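Local structure of alternansucrase (Leuconostoc mesenteroides, 6HVG) at residues 775-780 with 1104-1109; 528-533 with 1099-1104. The protein belongs to glycoside hydrolase family 70, whose members build a barrel-type core of strands and helices, and also carries choline-binding-type cell-wall repeats. All coordinates share one frame; numbering follows the deposited sequence.

Contact 1: 775-780 with 1104-1109; sequences DTFTFD and SFLNNG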
# COMPACT_ATOMS: atom_id res chain seq x y z
N ASP A 775 10.12 1.89 0.29
CA ASP A 775 11.57 1.82 0.30
C ASP A 775 12.10 1.26 1.64
O ASP A 775 11.52 1.52 2.69
CB ASP A 775 12.12 3.24 0.07
CG ASP A 775 13.17 3.33 -1.00
OD1 ASP A 775 13.44 2.30 -1.68
OD2 ASP A 775 13.71 4.45 -1.18
N THR A 776 13.18 0.49 1.58
CA THR A 776 13.83 -0.03 2.77
C THR A 776 14.72 1.05 3.39
O THR A 776 15.56 1.62 2.70
CB THR A 776 14.71 -1.24 2.43
OG1 THR A 776 13.87 -2.28 1.98
CG2 THR A 776 15.44 -1.80 3.65
N PHE A 777 14.57 1.29 4.69
CA PHE A 777 15.41 2.26 5.37
C PHE A 777 16.12 1.60 6.55
O PHE A 777 15.58 0.72 7.20
CB PHE A 777 14.66 3.54 5.80
CG PHE A 777 13.45 3.31 6.62
CD1 PHE A 777 13.56 3.17 7.99
CD2 PHE A 777 12.20 3.29 6.04
CE1 PHE A 777 12.46 2.95 8.78
CE2 PHE A 777 11.08 3.10 6.81
CZ PHE A 777 11.21 2.93 8.18
N THR A 778 17.33 2.07 6.81
CA THR A 778 18.15 1.57 7.88
C THR A 778 17.72 2.30 9.18
O THR A 778 17.05 3.33 9.15
CB THR A 778 19.65 1.72 7.50
OG1 THR A 778 20.36 0.57 7.93
CG2 THR A 778 20.28 2.95 8.11
N PHE A 779 18.11 1.76 10.31
CA PHE A 779 17.81 2.41 11.60
C PHE A 779 18.42 3.80 11.74
O PHE A 779 17.78 4.69 12.29
CB PHE A 779 18.26 1.55 12.79
CG PHE A 779 17.18 0.65 13.32
CD1 PHE A 779 16.11 1.19 14.03
CD2 PHE A 779 17.24 -0.72 13.12
CE1 PHE A 779 15.12 0.37 14.54
CE2 PHE A 779 16.25 -1.54 13.62
CZ PHE A 779 15.18 -1.00 14.32
N ASP A 780 19.66 3.99 11.28
CA ASP A 780 20.28 5.32 11.21
C ASP A 780 19.46 6.27 10.35
O ASP A 780 19.28 7.42 10.70
CB ASP A 780 21.73 5.23 10.69
CG ASP A 780 22.55 4.19 11.44
OD1 ASP A 780 23.78 4.33 11.51
OD2 ASP A 780 21.94 3.23 11.97
N SER A 1104 9.25 -5.81 9.45
CA SER A 1104 10.29 -6.81 9.53
C SER A 1104 11.62 -6.17 9.83
O SER A 1104 12.30 -6.58 10.78
CB SER A 1104 10.37 -7.63 8.24
OG SER A 1104 11.13 -8.80 8.43
N PHE A 1105 12.01 -5.18 9.06
CA PHE A 1105 13.34 -4.60 9.26
C PHE A 1105 13.42 -3.60 10.41
O PHE A 1105 14.51 -3.30 10.89
CB PHE A 1105 13.94 -4.04 7.95
CG PHE A 1105 13.14 -2.95 7.28
CD1 PHE A 1105 13.19 -1.66 7.76
CD2 PHE A 1105 12.40 -3.20 6.13
CE1 PHE A 1105 12.48 -0.65 7.16
CE2 PHE A 1105 11.69 -2.17 5.51
CZ PHE A 1105 11.72 -0.89 6.03
N LEU A 1106 12.27 -3.11 10.89
CA LEU A 1106 12.25 -2.35 12.14
C LEU A 1106 11.98 -3.20 13.39
O LEU A 1106 11.83 -2.68 14.48
CB LEU A 1106 11.25 -1.18 12.05
CG LEU A 1106 11.59 -0.06 11.04
CD1 LEU A 1106 10.55 1.04 11.10
CD2 LEU A 1106 12.96 0.52 11.34
N ASN A 1107 11.94 -4.51 13.24
CA ASN A 1107 11.88 -5.42 14.37
C ASN A 1107 10.79 -5.13 15.39
O ASN A 1107 10.94 -5.41 16.59
CB ASN A 1107 13.24 -5.48 15.05
CG ASN A 1107 14.35 -5.91 14.10
OD1 ASN A 1107 14.14 -6.71 13.20
ND2 ASN A 1107 15.53 -5.37 14.29
N ASN A 1108 9.66 -4.61 14.92
CA ASN A 1108 8.62 -4.17 15.83
C ASN A 1108 7.78 -5.29 16.41
O ASN A 1108 6.98 -5.06 17.33
CB ASN A 1108 7.74 -3.09 15.20
CG ASN A 1108 6.95 -3.58 14.03
OD1 ASN A 1108 6.64 -4.76 13.95
ND2 ASN A 1108 6.59 -2.68 13.14
N GLY A 1109 7.94 -6.49 15.85
CA GLY A 1109 7.26 -7.68 16.39
C GLY A 1109 6.04 -8.12 15.62
O GLY A 1109 5.57 -9.23 15.81

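Contact 2: 528-533 with 1099-1104; sequences QWLQGG and MSFLDS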
# COMPACT_ATOMS: atom_id res chain seq x y z
N GLN A 528 -2.09 -4.16 -2.07
CA GLN A 528 -0.94 -4.51 -2.88
C GLN A 528 0.15 -3.47 -2.76
O GLN A 528 1.33 -3.76 -2.98
CB GLN A 528 -1.35 -4.67 -4.33
CG GLN A 528 -2.30 -5.83 -4.57
CD GLN A 528 -2.65 -6.02 -6.02
OE1 GLN A 528 -2.45 -7.07 -6.58
NE2 GLN A 528 -3.12 -4.98 -6.64
N TRP A 529 -0.25 -2.27 -2.37
CA TRP A 529 0.68 -1.18 -2.11
C TRP A 529 1.84 -1.56 -1.19
O TRP A 529 2.92 -1.01 -1.33
CB TRP A 529 -0.10 -0.01 -1.49
CG TRP A 529 0.72 1.14 -1.06
CD1 TRP A 529 1.13 1.44 0.21
CD2 TRP A 529 1.23 2.18 -1.90
NE1 TRP A 529 1.87 2.60 0.22
CE2 TRP A 529 1.95 3.08 -1.07
CE3 TRP A 529 1.16 2.43 -3.27
CZ2 TRP A 529 2.60 4.22 -1.57
CZ3 TRP A 529 1.81 3.56 -3.77
CH2 TRP A 529 2.52 4.44 -2.93
N LEU A 530 1.60 -2.50 -0.27
CA LEU A 530 2.59 -2.81 0.74
C LEU A 530 3.77 -3.59 0.19
O LEU A 530 4.92 -3.23 0.43
CB LEU A 530 1.95 -3.58 1.89
CG LEU A 530 0.75 -2.96 2.61
CD1 LEU A 530 0.37 -3.84 3.78
CD2 LEU A 530 1.07 -1.57 3.12
N GLN A 531 3.48 -4.66 -0.56
CA GLN A 531 4.53 -5.55 -1.07
C GLN A 531 4.55 -5.86 -2.57
O GLN A 531 5.41 -6.62 -3.03
CB GLN A 531 4.47 -6.84 -0.27
CG GLN A 531 5.12 -6.72 1.09
CD GLN A 531 5.12 -8.02 1.82
OE1 GLN A 531 4.10 -8.67 1.91
NE2 GLN A 531 6.27 -8.41 2.34
N GLY A 532 3.62 -5.29 -3.33
CA GLY A 532 3.68 -5.40 -4.76
C GLY A 532 2.78 -6.42 -5.43
O GLY A 532 2.75 -6.48 -6.65
N GLY A 533 2.05 -7.22 -4.66
CA GLY A 533 1.04 -8.12 -5.24
C GLY A 533 0.99 -9.49 -4.59
O GLY A 533 1.93 -9.90 -3.93
N MET A 1099 9.36 -7.85 -1.81
CA MET A 1099 9.59 -6.64 -1.03
C MET A 1099 9.58 -6.96 0.46
O MET A 1099 8.68 -7.62 0.95
CB MET A 1099 8.54 -5.59 -1.35
CG MET A 1099 8.50 -5.20 -2.81
SD MET A 1099 7.38 -3.83 -3.11
CE MET A 1099 8.27 -2.48 -2.35
N SER A 1100 10.61 -6.50 1.16
CA SER A 1100 10.64 -6.54 2.61
C SER A 1100 9.68 -5.46 3.11
O SER A 1100 9.48 -4.43 2.43
CB SER A 1100 12.06 -6.26 3.09
OG SER A 1100 12.19 -6.56 4.48
N PHE A 1101 9.05 -5.68 4.26
CA PHE A 1101 8.16 -4.66 4.86
C PHE A 1101 8.80 -4.02 6.10
O PHE A 1101 9.64 -4.65 6.74
CB PHE A 1101 6.83 -5.30 5.19
CG PHE A 1101 5.75 -4.33 5.51
CD1 PHE A 1101 5.33 -3.41 4.57
CD2 PHE A 1101 5.12 -4.35 6.76
CE1 PHE A 1101 4.33 -2.50 4.89
CE2 PHE A 1101 4.13 -3.46 7.08
CZ PHE A 1101 3.73 -2.54 6.15
N LEU A 1102 8.40 -2.80 6.45
CA LEU A 1102 9.01 -2.09 7.58
C LEU A 1102 8.84 -2.77 8.95
O LEU A 1102 9.73 -2.68 9.80
CB LEU A 1102 8.58 -0.62 7.63
CG LEU A 1102 7.26 -0.11 8.22
CD1 LEU A 1102 7.37 1.38 8.36
CD2 LEU A 1102 6.08 -0.42 7.31
N ASP A 1103 7.73 -3.49 9.15
CA ASP A 1103 7.55 -4.33 10.34
C ASP A 1103 8.72 -5.27 10.55
O ASP A 1103 9.13 -5.51 11.68
CB ASP A 1103 6.28 -5.17 10.24
CG ASP A 1103 5.02 -4.37 10.45
OD1 ASP A 1103 5.14 -3.14 10.61
OD2 ASP A 1103 3.91 -5.00 10.41
N SER A 1104 9.25 -5.81 9.45
CA SER A 1104 10.29 -6.81 9.53
C SER A 1104 11.62 -6.17 9.83
O SER A 1104 12.30 -6.58 10.78
CB SER A 1104 10.37 -7.63 8.24
OG SER A 1104 11.13 -8.80 8.43
O HOH W 1 6.67 -8.76 -2.45

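Contact 1: 775-780 with 1104-1109
Phe-1105 and Leu-1106, at the C-terminal end of the short helix 1102-1105 in the family 70 region, pack against Phe-777 and Phe-779, where a loop leads into helix 779-793. The rings of Phe-777 and Phe-1105 form an edge-to-face (T-shaped) pair, with centroids 5.1 Å apart and planes at 86°. The edge carbon CE1 of Phe-1105 stands over the centre of the Phe-777 ring, 3.9 Å from Phe-777 CZ. A chi1 of 60° places CG of Phe-1105 between its backbone N and carbonyl carbon, which swings the ring toward 775-780, with one face turned to Thr-776, whose CG2 sits 4.2 Å from the ring centroid. Threonine suits this place, since it sets a methyl over the ring face while OG1 stays near CE2 at the rim. In Leu-1106, CD1 packs on CZ of Phe-777 at 3.5 Å, while CD2 touches the Phe-777 rim as well and lies over the face of Phe-779, 4.1 Å from that ring's centroid. The backbone O of Leu-1106 is bound by Lys-1131, while Leu-782 of helix 779-793 touches both Phe-777 and Leu-1106. No hydrogen bond crosses between the segments, so their cohesion rests on apolar contact, with CH groups directed at pi faces.

Contact 2: 528-533 with 1099-1104
Gln-531 and Met-1099 make the close half of this contact, where the weakly bonded helical turn 528-531 meets the loop leading into helix 1102-1105. The extended Gln-531 side chain sends NE2 to Met-1099 O at 2.9 Å; the bond is bent at the hydrogen (139°), and the carbonyl oxygen lies 28° out of the amide plane. Its OE1 accepts from the backbone N of Ala-579, so both ends of this buried amide are held and its rotation is fixed. A water gives a second link, donating to Gln-531 O at 2.6 Å and accepting from Met-1099 N at 2.9 Å. In Met-1099, CG anti to the carbonyl carbon and an extended chi2 carry SD to 4.0 Å from the N of Gly-532, a glycine with positive phi and no side chain to obstruct the sulfur. The looser half has no such bonds: Leu-530 and Phe-1101, both partly exposed, meet through apolar contact alone, CD2 of Leu-530 slanting onto CE1 of the Phe-1101 ring at 3.8 Å, and Leu-578 touches both side chains. The bound calcium ion lies about 11 Å from the Leu-530 side chain. Gln-531 and the water thus supply directional bonds to the Met-1099 backbone, whereas Leu-530 and Phe-1101 add contact that demands little exact orientation.

Both contacts use helix 1102-1105 and share Ser-1104: contact 2 holds the loop before the helix and contact 1 its C-terminal end. Each is partly buried, but the centre of contact 2 lies about 8 Å from the centre of the chain, that of contact 1 about 17 Å. Their chemistry also differs: 775-780 meets its partner through aromatic and aliphatic groups, while 528-533 adds side-chain and water bonds to the backbone. A probable hydrogen bond from Asn-1108 ND2 to Asp-1103 OD1 spans the two sites. Gln-774, just before contact 1, bonds to Trp-529 O and touches Met-1099, tying the neighbouring segments together.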